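Local coordinates for BH2621 protein (Bacillus halodurans, PDB 2QML), which is of unknown function but carries a GNAT acetyltransferase domain and probably transfers an acyl group to an amino group, perhaps in siderophore biosynthesis, at residues 88-93 and 142-147; 97-102 and 176-181. All coordinates share one frame; numbering follows the deposited sequence.

In the fold
Along the chain the four segments come in the order 88-93, 97-102, 142-147, 176-181, so the two contacts interleave. The first two segments follow each other closely: 88-93 starts within strand 80-89, whereas 97-102 belongs to the loop leading on to strand 106-112. Strands 142-145 and 175-182 are antiparallel neighbours in the mixed sheet. Contact 1 spans strand 106-112, which separates 80-89 from 142-145, and contact 2 lays the loop against 175-182. Their centres are about 7 Å apart, on the same side of the chain's centre, and Val144 also touches Tyr99. The loop between strands 80-89 and 106-112 is thus packed against the later strands of the acetyltransferase fold.

Contact 1 of 2, residues 88-93 and 142-147; sequences YWVKED and TIVAEP
Val144 is the residue on which this contact turns: its CG2 methyl meets CG2 of Val90 at 3.7 Å and also approaches the hydroxyl of Tyr88, 4.2 Å from OH. Both partners meet it at about a right angle. With CG1 anti to the carbonyl carbon (chi1 -54°), Val144 has CG2 between its backbone N and carbonyl carbon, and it is this methyl that reaches Val90 and Tyr88. The remaining link is polar and runs through water. Tyr88 OH donates to a water at 2.6 Å, and that water, lying in the plane of the ring at its edge, donates in turn to Glu146 OE1 at 2.7 Å. The water thus joins the phenol to the carboxylate; the nearest direct approach of the two side chains is Glu146 CG to Tyr88 OH, 4.3 Å.

In the sheet, strand 106-112 runs between the two segments and parallel to 142-145. These two parallel strands are consistent with the pair that in GNAT enzymes diverges to receive the acyl-CoA cofactor, and Glu146 directly follows the second of them. Its OE1 also bonds a glycerol, probably from the crystallisation liquor, and its OE2 forms a salt bridge with Lys174. The Tyr88 ring stacks with His109 of the intervening strand. Asp93 OD1 lies 3.5 Å above the plane of that ring, offset toward its rim, and is hydrogen-bonded to His69.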
# COMPACT_ATOMS: atom_id res chain seq x y z
N TYR A 88 -7.40 -3.06 1.47
CA TYR A 88 -8.64 -3.18 2.21
C TYR A 88 -9.85 -2.57 1.51
O TYR A 88 -9.70 -1.81 0.56
CB TYR A 88 -8.46 -2.57 3.62
CG TYR A 88 -8.17 -1.07 3.61
CD1 TYR A 88 -9.20 -0.16 3.67
CD2 TYR A 88 -6.85 -0.58 3.59
CE1 TYR A 88 -8.94 1.22 3.65
CE2 TYR A 88 -6.61 0.82 3.58
CZ TYR A 88 -7.66 1.67 3.63
OH TYR A 88 -7.47 3.06 3.62
N TRP A 89 -11.04 -3.01 1.96
CA TRP A 89 -12.31 -2.44 1.54
C TRP A 89 -12.63 -1.26 2.43
O TRP A 89 -12.61 -1.34 3.67
CB TRP A 89 -13.45 -3.45 1.67
CG TRP A 89 -13.31 -4.64 0.77
CD1 TRP A 89 -12.96 -5.93 1.15
CD2 TRP A 89 -13.48 -4.69 -0.66
NE1 TRP A 89 -12.95 -6.75 0.06
CE2 TRP A 89 -13.26 -6.02 -1.06
CE3 TRP A 89 -13.85 -3.75 -1.62
CZ2 TRP A 89 -13.35 -6.41 -2.39
CZ3 TRP A 89 -13.95 -4.14 -2.93
CH2 TRP A 89 -13.72 -5.47 -3.30
N VAL A 90 -12.91 -0.12 1.79
CA VAL A 90 -13.22 1.09 2.53
C VAL A 90 -14.42 0.86 3.45
O VAL A 90 -14.40 1.29 4.61
CB VAL A 90 -13.48 2.29 1.61
CG1 VAL A 90 -14.15 3.47 2.41
CG2 VAL A 90 -12.19 2.76 0.95
N LYS A 91 -15.46 0.16 2.95
CA LYS A 91 -16.71 0.00 3.69
C LYS A 91 -16.51 -0.53 5.10
O LYS A 91 -17.24 -0.14 6.00
CB LYS A 91 -17.68 -0.90 2.90
CG LYS A 91 -19.09 -1.00 3.50
CD LYS A 91 -19.92 -2.02 2.70
CE LYS A 91 -21.32 -2.18 3.28
NZ LYS A 91 -22.08 -3.15 2.45
N GLU A 92 -15.53 -1.39 5.29
CA GLU A 92 -15.30 -1.96 6.60
C GLU A 92 -14.11 -1.34 7.35
O GLU A 92 -13.66 -1.88 8.35
CB GLU A 92 -15.12 -3.50 6.45
CG GLU A 92 -16.38 -4.27 5.98
CD GLU A 92 -16.50 -4.36 4.44
N ASP A 93 -13.65 -0.17 6.88
CA ASP A 93 -12.51 0.47 7.42
C ASP A 93 -12.90 1.80 8.09
O ASP A 93 -13.93 2.39 7.75
CB ASP A 93 -11.55 0.78 6.28
CG ASP A 93 -10.18 1.14 6.79
OD1 ASP A 93 -9.45 0.17 7.14
OD2 ASP A 93 -9.84 2.35 6.83
N THR A 142 -12.64 3.47 -7.47
CA THR A 142 -11.82 4.41 -6.71
C THR A 142 -11.00 3.69 -5.68
O THR A 142 -11.51 2.79 -4.99
CB THR A 142 -12.72 5.48 -5.98
OG1 THR A 142 -13.62 6.06 -6.94
CG2 THR A 142 -11.84 6.57 -5.22
N ILE A 143 -9.72 4.06 -5.59
CA ILE A 143 -8.85 3.59 -4.53
C ILE A 143 -8.39 4.83 -3.74
O ILE A 143 -8.05 5.83 -4.32
CB ILE A 143 -7.63 2.80 -5.02
CG1 ILE A 143 -8.06 1.51 -5.75
CG2 ILE A 143 -6.71 2.42 -3.86
CD1 ILE A 143 -6.95 0.76 -6.47
N VAL A 144 -8.43 4.74 -2.41
CA VAL A 144 -8.06 5.82 -1.53
C VAL A 144 -6.81 5.47 -0.72
O VAL A 144 -6.42 4.31 -0.53
CB VAL A 144 -9.21 6.23 -0.57
CG1 VAL A 144 -10.49 6.55 -1.35
CG2 VAL A 144 -9.42 5.16 0.55
N ALA A 145 -6.16 6.53 -0.27
CA ALA A 145 -4.97 6.47 0.58
C ALA A 145 -5.10 7.66 1.56
O ALA A 145 -5.74 8.69 1.24
CB ALA A 145 -3.74 6.59 -0.23
N GLU A 146 -4.55 7.47 2.76
CA GLU A 146 -4.54 8.51 3.80
C GLU A 146 -3.16 8.59 4.47
O GLU A 146 -3.08 8.43 5.69
CB GLU A 146 -5.71 8.30 4.80
CG GLU A 146 -6.05 6.85 5.18
CD GLU A 146 -4.83 6.08 5.65
OE1 GLU A 146 -4.04 5.68 4.76
OE2 GLU A 146 -4.61 5.89 6.89
N PRO A 147 -2.11 8.93 3.68
CA PRO A 147 -0.80 9.10 4.24
C PRO A 147 -0.83 10.15 5.36
O PRO A 147 -1.62 11.11 5.27
CB PRO A 147 0.02 9.64 3.06
CG PRO A 147 -1.02 10.25 2.08
CD PRO A 147 -2.17 9.30 2.24
O HOH W 1 -5.19 4.06 2.94

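Contact 2 of 2, residues 97-102 and 176-181; sequences NYYPFE and GLLMKC
Pro100 O accepts a 2.7 Å hydrogen bond from a water molecule that also receives a weak one, at 3.3 Å, from Lys180 NZ, a bridge between loop and strand that is weak on the lysine side. Pro100 is the centre of an inverse gamma turn, closed by a weak bond from Phe101 N to Tyr99 O, in the loop that connects strands 80-89 and 106-112 of the GNAT fold. The opposing segment is part of strand 175-182, whose neighbours in the sheet are strands 142-145 and 164-170. The same water lies at the edge of the Tyr99 ring, in its plane.

Tyr99 carries most of the apolar contact. Leu178 reaches it with a single methyl, CD2, which packs 3.7 Å from Tyr99 CB and 3.8 Å from CD1; the two side chains meet at about a right angle. With CG anti to the backbone N (chi1 176°), the Leu178 side chain extends from the strand toward the loop. Farther along the ring, Lys180 CD lies 4.1 Å from Tyr99 CE2. A bend at chi3 (-58°) carries the lysine chain past the ring, and its ammonium group goes on to the water.

Leu178 CD2 and Lys180 CD lie on the same side of the ring plane, each meeting it obliquely, whereas Phe101 N is placed above the other side, offset toward the rim. At the far end of the ring the hydroxyl bonds to Asp105 OD2, which also accepts from Glu102 N and so ties the phenol to the loop's own backbone. Tyr99 OH additionally packs against Val144 CG1 of the adjoining strand. Leu178 CD2 comes within 4.4 Å of Tyr98 O.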
# COMPACT_ATOMS: atom_id res chain seq x y z
N ASN A 97 -15.78 6.56 7.46
CA ASN A 97 -16.43 7.63 8.23
C ASN A 97 -16.10 9.05 7.78
O ASN A 97 -16.73 9.98 8.24
CB ASN A 97 -16.01 7.51 9.69
CG ASN A 97 -16.42 6.21 10.30
OD1 ASN A 97 -17.58 5.86 10.31
ND2 ASN A 97 -15.45 5.45 10.74
N TYR A 98 -15.12 9.22 6.91
CA TYR A 98 -14.62 10.55 6.55
C TYR A 98 -15.00 11.09 5.19
O TYR A 98 -14.69 12.24 4.90
CB TYR A 98 -13.09 10.51 6.68
CG TYR A 98 -12.63 10.32 8.09
CD1 TYR A 98 -12.57 9.07 8.66
CD2 TYR A 98 -12.28 11.41 8.88
CE1 TYR A 98 -12.19 8.89 9.96
CE2 TYR A 98 -11.88 11.23 10.18
CZ TYR A 98 -11.84 9.97 10.72
OH TYR A 98 -11.42 9.77 11.99
N TYR A 99 -15.65 10.29 4.33
CA TYR A 99 -16.04 10.76 3.04
C TYR A 99 -17.20 9.85 2.55
O TYR A 99 -17.40 8.78 3.10
CB TYR A 99 -14.83 10.79 2.07
CG TYR A 99 -14.52 9.46 1.45
CD1 TYR A 99 -13.79 8.51 2.13
CD2 TYR A 99 -14.92 9.16 0.13
CE1 TYR A 99 -13.51 7.22 1.51
CE2 TYR A 99 -14.68 7.95 -0.46
CZ TYR A 99 -13.97 6.97 0.23
OH TYR A 99 -13.70 5.73 -0.38
N PRO A 100 -17.99 10.31 1.56
CA PRO A 100 -19.14 9.54 1.03
C PRO A 100 -18.67 8.44 0.08
O PRO A 100 -18.77 8.53 -1.13
CB PRO A 100 -19.98 10.62 0.33
CG PRO A 100 -19.01 11.62 -0.10
CD PRO A 100 -17.90 11.64 0.91
N PHE A 101 -18.11 7.40 0.69
CA PHE A 101 -17.55 6.27 -0.04
C PHE A 101 -18.62 5.54 -0.82
O PHE A 101 -19.80 5.53 -0.46
CB PHE A 101 -16.88 5.31 0.97
CG PHE A 101 -17.86 4.58 1.86
CD1 PHE A 101 -18.35 5.14 3.02
CD2 PHE A 101 -18.31 3.32 1.49
CE1 PHE A 101 -19.25 4.45 3.82
CE2 PHE A 101 -19.23 2.64 2.27
CZ PHE A 101 -19.69 3.20 3.44
N GLU A 102 -18.18 4.90 -1.89
CA GLU A 102 -19.00 4.00 -2.67
C GLU A 102 -18.67 2.58 -2.19
O GLU A 102 -17.58 2.29 -1.72
CB GLU A 102 -18.79 4.17 -4.17
CG GLU A 102 -19.15 5.58 -4.69
N GLY A 176 -4.16 12.50 8.66
CA GLY A 176 -3.86 12.03 7.34
C GLY A 176 -4.33 13.01 6.29
O GLY A 176 -5.07 13.95 6.61
N LEU A 177 -3.86 12.81 5.06
CA LEU A 177 -4.33 13.53 3.90
C LEU A 177 -5.10 12.50 3.10
O LEU A 177 -4.50 11.56 2.55
CB LEU A 177 -3.20 14.18 3.08
CG LEU A 177 -3.66 14.95 1.84
CD1 LEU A 177 -4.50 16.19 2.18
CD2 LEU A 177 -2.42 15.30 0.99
N LEU A 178 -6.42 12.60 3.10
CA LEU A 178 -7.24 11.70 2.28
C LEU A 178 -7.01 12.04 0.80
O LEU A 178 -7.12 13.21 0.40
CB LEU A 178 -8.70 11.79 2.68
CG LEU A 178 -9.73 10.97 1.88
CD1 LEU A 178 -9.46 9.46 1.94
CD2 LEU A 178 -11.21 11.31 2.30
N MSE A 179 -6.69 11.03 0.01
CA MSE A 179 -6.42 11.14 -1.42
C MSE A 179 -7.22 10.06 -2.13
O MSE A 179 -7.35 8.94 -1.59
CB MSE A 179 -4.95 10.97 -1.71
CG MSE A 179 -4.11 11.89 -0.89
SE MSE A 179 -2.20 11.64 -1.23
CE MSE A 179 -2.01 12.58 -2.93
N LYS A 180 -7.77 10.38 -3.29
CA LYS A 180 -8.55 9.44 -4.09
C LYS A 180 -7.97 9.28 -5.48
O LYS A 180 -7.62 10.26 -6.13
CB LYS A 180 -10.01 9.87 -4.23
CG LYS A 180 -10.71 10.09 -2.90
CD LYS A 180 -12.27 10.05 -2.97
CE LYS A 180 -12.91 11.02 -3.88
NZ LYS A 180 -14.42 10.83 -3.79
N CYS A 181 -7.89 8.03 -5.93
CA CYS A 181 -7.43 7.71 -7.28
C CYS A 181 -8.59 7.02 -8.02
O CYS A 181 -9.03 5.97 -7.60
CB CYS A 181 -6.24 6.81 -7.20
SG CYS A 181 -5.50 6.53 -8.83
O HOH W 2 -17.08 9.05 -3.11